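PDB 5NYW: peptidase from Yersinia bercovieri, which is of unknown function but belongs to the proteasome and HslV family of Ntn-hydrolases and probably acts as a peptidase in a multi-subunit assembly. Local coordinates for residues L[41-46]-L[203-208]; L[53-58]-L[112-117]. All coordinates share one frame; numbering follows the deposited sequence.

Interaction 1 (L[41-46]-L[203-208])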
ATOM      1  N   GLU L  41      24.968 -43.062 -12.005  1.00 73.71           N
ATOM      2  CA  GLU L  41      24.290 -42.409 -10.892  1.00 76.45           C
ATOM      3  C   GLU L  41      23.027 -41.626 -11.222  1.00 78.46           C
ATOM      4  O   GLU L  41      22.054 -41.664 -10.470  1.00 75.66           O
ATOM      5  CB  GLU L  41      25.267 -41.473 -10.190  1.00 69.11           C
ATOM      6  CG  GLU L  41      24.758 -40.979  -8.850  1.00 77.84           C
ATOM      7  CD  GLU L  41      24.030 -39.651  -8.961  1.00 90.00           C
ATOM      8  OE1 GLU L  41      24.393 -38.864  -9.859  1.00102.08           O
ATOM      9  OE2 GLU L  41      23.116 -39.387  -8.149  1.00 84.41           O
ATOM     10  N   ARG L  42      23.041 -40.908 -12.337  1.00 82.07           N
ATOM     11  CA  ARG L  42      21.925 -40.026 -12.651  1.00 72.87           C
ATOM     12  C   ARG L  42      21.785 -39.680 -14.122  1.00 73.76           C
ATOM     13  O   ARG L  42      22.776 -39.507 -14.821  1.00 74.60           O
ATOM     14  CB  ARG L  42      22.125 -38.771 -11.799  1.00 75.17           C
ATOM     15  CG  ARG L  42      21.520 -37.466 -12.201  1.00 65.35           C
ATOM     16  CD  ARG L  42      22.208 -36.362 -11.359  1.00 62.34           C
ATOM     17  NE  ARG L  42      22.329 -36.821  -9.974  1.00 70.10           N
ATOM     18  CZ  ARG L  42      21.838 -36.192  -8.906  1.00 68.38           C
ATOM     19  NH1 ARG L  42      21.224 -35.020  -9.019  1.00 64.25           N
ATOM     20  NH2 ARG L  42      21.975 -36.736  -7.710  1.00 56.61           N
ATOM     21  N   THR L  43      20.534 -39.609 -14.582  1.00 73.66           N
ATOM     22  CA  THR L  43      20.200 -39.169 -15.935  1.00 69.02           C
ATOM     23  C   THR L  43      18.933 -38.311 -15.961  1.00 65.51           C
ATOM     24  O   THR L  43      17.840 -38.786 -15.671  1.00 66.00           O
ATOM     25  CB  THR L  43      20.038 -40.366 -16.891  1.00 67.76           C
ATOM     26  OG1 THR L  43      21.289 -41.057 -16.984  1.00 64.73           O
ATOM     27  CG2 THR L  43      19.651 -39.889 -18.286  1.00 60.47           C
ATOM     28  N   LEU L  44      19.092 -37.038 -16.285  1.00 68.86           N
ATOM     29  CA  LEU L  44      17.977 -36.101 -16.333  1.00 52.75           C
ATOM     30  C   LEU L  44      17.822 -35.496 -17.730  1.00 55.96           C
ATOM     31  O   LEU L  44      18.809 -35.059 -18.339  1.00 58.18           O
ATOM     32  CB  LEU L  44      18.172 -34.998 -15.306  1.00 60.51           C
ATOM     33  CG  LEU L  44      17.715 -35.239 -13.870  1.00 71.85           C
ATOM     34  CD1 LEU L  44      18.418 -36.412 -13.214  1.00 70.55           C
ATOM     35  CD2 LEU L  44      17.942 -33.961 -13.070  1.00 63.33           C
ATOM     36  N   VAL L  45      16.586 -35.490 -18.227  1.00 54.06           N
ATOM     37  CA  VAL L  45      16.241 -34.941 -19.539  1.00 55.18           C
ATOM     38  C   VAL L  45      15.319 -33.737 -19.419  1.00 56.80           C
ATOM     39  O   VAL L  45      14.289 -33.795 -18.733  1.00 56.75           O
ATOM     40  CB  VAL L  45      15.549 -35.998 -20.432  1.00 49.02           C
ATOM     41  CG1 VAL L  45      15.146 -35.396 -21.774  1.00 46.43           C
ATOM     42  CG2 VAL L  45      16.462 -37.187 -20.639  1.00 55.22           C
ATOM     43  N   VAL L  46      15.685 -32.653 -20.096  1.00 52.48           N
ATOM     44  CA  VAL L  46      14.855 -31.456 -20.122  1.00 53.81           C
ATOM     45  C   VAL L  46      14.402 -31.134 -21.542  1.00 51.55           C
ATOM     46  O   VAL L  46      15.234 -31.016 -22.446  1.00 55.61           O
ATOM     47  CB  VAL L  46      15.611 -30.241 -19.562  1.00 53.66           C
ATOM     48  CG1 VAL L  46      14.750 -28.998 -19.669  1.00 49.12           C
ATOM     49  CG2 VAL L  46      16.025 -30.485 -18.110  1.00 61.60           C
ATOM     50  N   PHE L 203      20.831 -45.803 -16.208  1.00 70.91           N
ATOM     51  CA  PHE L 203      21.590 -44.555 -16.101  1.00 77.55           C
ATOM     52  C   PHE L 203      22.440 -44.349 -17.333  1.00 84.01           C
ATOM     53  O   PHE L 203      23.607 -43.945 -17.261  1.00 81.40           O
ATOM     54  CB  PHE L 203      22.415 -44.507 -14.816  1.00 71.85           C
ATOM     55  CG  PHE L 203      21.570 -44.578 -13.584  1.00 73.71           C
ATOM     56  CD1 PHE L 203      20.808 -43.480 -13.203  1.00 61.93           C
ATOM     57  CD2 PHE L 203      21.505 -45.737 -12.826  1.00 66.17           C
ATOM     58  CE1 PHE L 203      20.015 -43.535 -12.074  1.00 60.60           C
ATOM     59  CE2 PHE L 203      20.703 -45.796 -11.707  1.00 62.05           C
ATOM     60  CZ  PHE L 203      19.954 -44.697 -11.337  1.00 59.30           C
ATOM     61  N   SER L 204      21.821 -44.643 -18.470  1.00 84.69           N
ATOM     62  CA  SER L 204      22.498 -44.551 -19.744  1.00 82.62           C
ATOM     63  C   SER L 204      21.847 -43.540 -20.679  1.00 76.21           C
ATOM     64  O   SER L 204      20.626 -43.385 -20.699  1.00 82.11           O
ATOM     65  CB  SER L 204      22.522 -45.925 -20.411  1.00 78.84           C
ATOM     66  OG  SER L 204      22.855 -45.812 -21.777  1.00 87.41           O
ATOM     67  N   THR L 205      22.688 -42.828 -21.421  1.00 69.21           N
ATOM     68  CA  THR L 205      22.250 -41.942 -22.492  1.00 72.48           C
ATOM     69  C   THR L 205      22.718 -42.513 -23.833  1.00 74.94           C
ATOM     70  O   THR L 205      22.916 -41.785 -24.810  1.00 72.57           O
ATOM     71  CB  THR L 205      22.770 -40.518 -22.315  1.00 74.09           C
ATOM     72  OG1 THR L 205      24.198 -40.547 -22.193  1.00 85.63           O
ATOM     73  CG2 THR L 205      22.169 -39.900 -21.057  1.00 72.92           C
ATOM     74  N   GLU L 206      22.937 -43.823 -23.845  1.00 76.65           N
ATOM     75  CA  GLU L 206      23.454 -44.503 -25.015  1.00 79.50           C
ATOM     76  C   GLU L 206      22.412 -44.476 -26.129  1.00 85.01           C
ATOM     77  O   GLU L 206      22.744 -44.350 -27.306  1.00 88.81           O
ATOM     78  CB  GLU L 206      23.839 -45.950 -24.665  1.00 90.88           C
ATOM     79  CG  GLU L 206      24.471 -46.730 -25.807  1.00 98.11           C
ATOM     80  CD  GLU L 206      25.837 -46.186 -26.209  1.00107.51           C
ATOM     81  OE1 GLU L 206      26.471 -45.460 -25.402  1.00104.42           O
ATOM     82  OE2 GLU L 206      26.262 -46.467 -27.351  1.00113.14           O
ATOM     83  N   GLN L 207      21.144 -44.588 -25.749  1.00 78.49           N
ATOM     84  CA  GLN L 207      20.065 -44.577 -26.720  1.00 66.20           C
ATOM     85  C   GLN L 207      19.500 -43.172 -26.951  1.00 70.59           C
ATOM     86  O   GLN L 207      18.301 -42.946 -26.789  1.00 73.19           O
ATOM     87  CB  GLN L 207      18.951 -45.532 -26.297  1.00 61.31           C
ATOM     88  CG  GLN L 207      19.376 -46.982 -26.260  1.00 59.12           C
ATOM     89  CD  GLN L 207      18.231 -47.935 -25.956  1.00 63.20           C
ATOM     90  OE1 GLN L 207      17.374 -48.205 -26.802  1.00 62.09           O
ATOM     91  NE2 GLN L 207      18.219 -48.459 -24.736  1.00 66.16           N
ATOM     92  N   GLN L 208      20.372 -42.236 -27.327  1.00 69.24           N
ATOM     93  CA  GLN L 208      19.946 -40.919 -27.790  1.00 62.72           C
ATOM     94  C   GLN L 208      20.181 -40.804 -29.289  1.00 67.11           C
ATOM     95  O   GLN L 208      21.265 -41.129 -29.763  1.00 75.82           O
ATOM     96  CB  GLN L 208      20.701 -39.810 -27.105  1.00 60.98           C
ATOM     97  CG  GLN L 208      20.105 -38.475 -27.437  1.00 70.42           C
ATOM     98  CD  GLN L 208      21.047 -37.336 -27.169  1.00 86.07           C
ATOM     99  OE1 GLN L 208      22.142 -37.528 -26.636  1.00 90.58           O
ATOM    100  NE2 GLN L 208      20.630 -36.130 -27.539  1.00 90.81           N
TER
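Glu41 meets the ring of Phe203 with its backbone rather than its side chain. Its CA stands over one face of the ring, 4.3 Å above the plane and displaced toward the rim, and Glu41 O comes within 3.2 Å of Phe203 CE1. The carboxylate turns away to Arg42, which takes it side-on with two nitrogens, one to each oxygen: Arg42 NE lies 2.9 Å from Glu41 OE1, and Arg42 NH2 the same distance from Glu41 OE2. Both oxygens use their syn lone pairs. The NH2 bond lies almost in the guanidinium plane, whereas the NE bond is tilted from it by 17°. Arg42 NH1 is held in turn by the carbonyl oxygens of Leu74 and Val77, and the salt bridge so fixed turns the charged ends away from the loop, leaving the Glu41 backbone to meet the ring. Arg42 itself adds only its backbone N, 3.5 Å from Phe203 CD1.

Thr43 is the first side chain to point at the loop, and its two branches divide the work. Thr43 OG1, anti to the carbonyl carbon (chi1 -63°), rests 3.5 Å from Phe203 C and makes a weak hydrogen bond back to Arg42 O. Thr43 CG2 instead meets Thr205 CG2 at 3.7 Å, the two threonines crossing at a slant, while Thr205 OG1 is bonded to Gln37. Nearby, Ser204 OG accepts from Glu206 N in an ST turn that shapes the loop.

In the layered sandwich of an Ntn-hydrolase, this contact bridges the two sheets. Strand 42-50 runs between strands 33-38 and 112-120 of one sheet, with Glu41 and Arg42 forming a classic beta bulge opposite Gln38; the loop of 203-208 joins strands 193-199 and 208-211 of the other, and Met196 and Tyr198 also touch Thr43.

Interaction 2 (L[53-58]-L[112-117]). Unlike the reference sequence in segment 112-117: Cys112 (reference Gly).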
ATOM      1  N   ALA L  53      14.247 -17.632 -26.193  1.00 59.22           N
ATOM      2  CA  ALA L  53      15.126 -16.839 -25.315  1.00 61.87           C
ATOM      3  C   ALA L  53      15.016 -17.309 -23.852  1.00 60.65           C
ATOM      4  O   ALA L  53      16.021 -17.393 -23.131  1.00 58.04           O
ATOM      5  CB  ALA L  53      14.801 -15.337 -25.424  1.00 52.21           C
ATOM      6  N   THR L  54      13.790 -17.618 -23.425  1.00 57.17           N
ATOM      7  CA  THR L  54      13.544 -18.096 -22.070  1.00 51.07           C
ATOM      8  C   THR L  54      14.141 -19.476 -21.791  1.00 55.83           C
ATOM      9  O   THR L  54      14.920 -19.627 -20.860  1.00 63.43           O
ATOM     10  CB  THR L  54      12.048 -18.160 -21.771  1.00 44.80           C
ATOM     11  OG1 THR L  54      11.466 -16.878 -21.995  1.00 52.02           O
ATOM     12  CG2 THR L  54      11.817 -18.585 -20.328  1.00 48.54           C
ATOM     13  N   THR L  55      13.809 -20.480 -22.603  1.00 58.68           N
ATOM     14  CA  THR L  55      14.298 -21.830 -22.313  1.00 47.68           C
ATOM     15  C   THR L  55      15.819 -21.945 -22.464  1.00 54.62           C
ATOM     16  O   THR L  55      16.464 -22.641 -21.675  1.00 59.02           O
ATOM     17  CB  THR L  55      13.602 -22.903 -23.182  1.00 58.15           C
ATOM     18  OG1 THR L  55      13.937 -22.744 -24.570  1.00 51.90           O
ATOM     19  CG2 THR L  55      12.095 -22.854 -22.982  1.00 59.10           C
ATOM     20  N   GLN L  56      16.405 -21.270 -23.454  1.00 52.86           N
ATOM     21  CA  GLN L  56      17.859 -21.341 -23.603  1.00 57.82           C
ATOM     22  C   GLN L  56      18.563 -20.773 -22.372  1.00 66.55           C
ATOM     23  O   GLN L  56      19.561 -21.342 -21.929  1.00 82.29           O
ATOM     24  CB  GLN L  56      18.364 -20.584 -24.844  1.00 57.87           C
ATOM     25  CG  GLN L  56      18.532 -21.372 -26.127  1.00 56.19           C
ATOM     26  CD  GLN L  56      19.267 -20.549 -27.183  1.00 58.20           C
ATOM     27  OE1 GLN L  56      19.417 -19.349 -27.027  1.00 64.75           O
ATOM     28  NE2 GLN L  56      19.767 -21.200 -28.228  1.00 57.70           N
ATOM     29  N   SER L  57      18.047 -19.675 -21.808  1.00 52.66           N
ATOM     30  CA  SER L  57      18.654 -19.115 -20.599  1.00 50.57           C
ATOM     31  C   SER L  57      18.502 -20.084 -19.452  1.00 47.84           C
ATOM     32  O   SER L  57      19.440 -20.299 -18.694  1.00 60.47           O
ATOM     33  CB  SER L  57      18.044 -17.754 -20.209  1.00 48.85           C
ATOM     34  OG  SER L  57      18.741 -16.661 -20.803  1.00 51.15           O
ATOM     35  N   ILE L  58      17.326 -20.689 -19.345  1.00 49.11           N
ATOM     36  CA  ILE L  58      17.064 -21.657 -18.290  1.00 54.83           C
ATOM     37  C   ILE L  58      18.073 -22.795 -18.383  1.00 66.71           C
ATOM     38  O   ILE L  58      18.788 -23.079 -17.421  1.00 68.72           O
ATOM     39  CB  ILE L  58      15.611 -22.208 -18.389  1.00 55.19           C
ATOM     40  CG1 ILE L  58      14.622 -21.093 -18.058  1.00 48.73           C
ATOM     41  CG2 ILE L  58      15.393 -23.370 -17.440  1.00 54.00           C
ATOM     42  CD1 ILE L  58      13.214 -21.422 -18.393  1.00 49.65           C
ATOM     43  N   CYS L 112       7.290 -20.108 -21.039  1.00 47.53           N
ATOM     44  CA  CYS L 112       7.768 -21.417 -21.458  1.00 41.76           C
ATOM     45  C   CYS L 112       7.120 -22.575 -20.702  1.00 47.35           C
ATOM     46  O   CYS L 112       6.600 -22.419 -19.597  1.00 52.70           O
ATOM     47  CB  CYS L 112       9.285 -21.476 -21.264  1.00 53.50           C
ATOM     48  SG  CYS L 112       9.793 -21.369 -19.474  1.00 62.12           S
ATOM     49  N   ASN L 113       7.147 -23.748 -21.321  1.00 52.41           N
ATOM     50  CA  ASN L 113       6.788 -24.983 -20.652  1.00 51.03           C
ATOM     51  C   ASN L 113       7.969 -25.916 -20.818  1.00 53.13           C
ATOM     52  O   ASN L 113       8.661 -25.870 -21.848  1.00 49.72           O
ATOM     53  CB  ASN L 113       5.504 -25.608 -21.227  1.00 55.29           C
ATOM     54  CG  ASN L 113       4.239 -24.971 -20.678  1.00 54.66           C
ATOM     55  OD1 ASN L 113       3.638 -25.488 -19.738  1.00 64.93           O
ATOM     56  ND2 ASN L 113       3.823 -23.855 -21.267  1.00 51.94           N
ATOM     57  N   LEU L 114       8.227 -26.717 -19.788  1.00 48.21           N
ATOM     58  CA  LEU L 114       9.316 -27.675 -19.817  1.00 48.99           C
ATOM     59  C   LEU L 114       8.854 -29.058 -19.409  1.00 50.34           C
ATOM     60  O   LEU L 114       7.897 -29.193 -18.644  1.00 47.71           O
ATOM     61  CB  LEU L 114      10.457 -27.231 -18.897  1.00 60.10           C
ATOM     62  CG  LEU L 114      11.027 -25.842 -19.160  1.00 50.18           C
ATOM     63  CD1 LEU L 114      12.070 -25.540 -18.138  1.00 51.08           C
ATOM     64  CD2 LEU L 114      11.641 -25.830 -20.520  1.00 38.09           C
ATOM     65  N   LEU L 115       9.537 -30.080 -19.929  1.00 47.74           N
ATOM     66  CA  LEU L 115       9.392 -31.439 -19.419  1.00 45.67           C
ATOM     67  C   LEU L 115      10.723 -31.873 -18.790  1.00 45.85           C
ATOM     68  O   LEU L 115      11.812 -31.568 -19.302  1.00 43.58           O
ATOM     69  CB  LEU L 115       8.957 -32.412 -20.518  1.00 54.28           C
ATOM     70  CG  LEU L 115       7.570 -32.157 -21.121  1.00 49.87           C
ATOM     71  CD1 LEU L 115       7.177 -33.266 -22.054  1.00 49.22           C
ATOM     72  CD2 LEU L 115       6.506 -31.956 -20.056  1.00 50.98           C
ATOM     73  N   LEU L 116      10.613 -32.536 -17.646  1.00 44.65           N
ATOM     74  CA  LEU L 116      11.751 -33.043 -16.896  1.00 45.49           C
ATOM     75  C   LEU L 116      11.524 -34.484 -16.553  1.00 50.80           C
ATOM     76  O   LEU L 116      10.555 -34.806 -15.881  1.00 56.25           O
ATOM     77  CB  LEU L 116      11.951 -32.246 -15.616  1.00 52.21           C
ATOM     78  CG  LEU L 116      12.910 -32.822 -14.573  1.00 50.64           C
ATOM     79  CD1 LEU L 116      14.365 -32.772 -15.047  1.00 42.92           C
ATOM     80  CD2 LEU L 116      12.719 -32.078 -13.259  1.00 47.33           C
ATOM     81  N   GLY L 117      12.393 -35.364 -17.025  1.00 53.29           N
ATOM     82  CA  GLY L 117      12.193 -36.775 -16.773  1.00 45.25           C
ATOM     83  C   GLY L 117      13.497 -37.493 -16.563  1.00 51.62           C
ATOM     84  O   GLY L 117      14.539 -37.063 -17.047  1.00 56.65           O
TER
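Cys112, where the deposited sequence departs from the glycine of the reference, directs its sulfur into the helix surface between Thr54 and Ile58. Cys112 SG sits between the backbone N and the carbonyl carbon (chi1 65°), a rotation that brings it within 3.5 Å of Thr54 CG2 and 3.6 Å of Ile58 CD1. These two partners are one helical turn apart, and the sulfur bridges them.

The two threonines present their methyls to the strand in different ways. Thr54 places CG2 anti to its backbone N and sends OG1 to the carbonyl oxygen of Phe110, so that the hydroxyl is satisfied just before the strand while the methyl joins the apolar contact. Thr55 uses its methyl to span two strand residues, Thr55 CG2 lying 3.6 Å from Cys112 CB and 3.9 Å from Leu114 CD2. The side chains of Thr55 and Leu114 run past one another in opposite directions. Ile58 and Leu114, by contrast, point head-on and meet tip to tip, with Ile58 CG2 4.0 Å from Leu114 CD1. Leu114 thus parts its methyls between two residues of the helix, CD2 for Thr55 and CD1 for Ile58. The contact is entirely apolar, and every side chain in it is buried.

Helix and strand cross at -44°, their short axes approaching to 8.8 Å. The helix lies on the outer face of the sheet, consistent with the alpha-beta-beta-alpha Ntn-hydrolase fold. Helix 80-98 fills in beside the pair, its Val91 touching both Ile58 and Leu114, while Ser48 of strand 42-50 touches Thr55 and Leu114. Away from the strand, the helix meets a neighbouring subunit, whose Glu138 and Tyr81 bond Gln56 and Ser57. Strand 112-120 lies between strands 42-50 and 126-130.

How the interactions relate
Both contacts use the same five-stranded sheet, in which strands 42-50 and 112-120 are antiparallel neighbours, yet they join it to different layers. Interaction 1 ties the sheet to a loop of the second sheet; interaction 2 attaches a helix to it. Their centres lie about 18 Å apart, and the two are directly connected where Val45 N probably donates to Gly117 O. Interaction 1 is only partly buried and sets an aromatic ring against backbone atoms, with a methyl pair beside it. Interaction 2 is wholly buried and relies on methyls and a sulfur. Strand 42-50 also runs on into helix 52-65, linking both contacts through the chain.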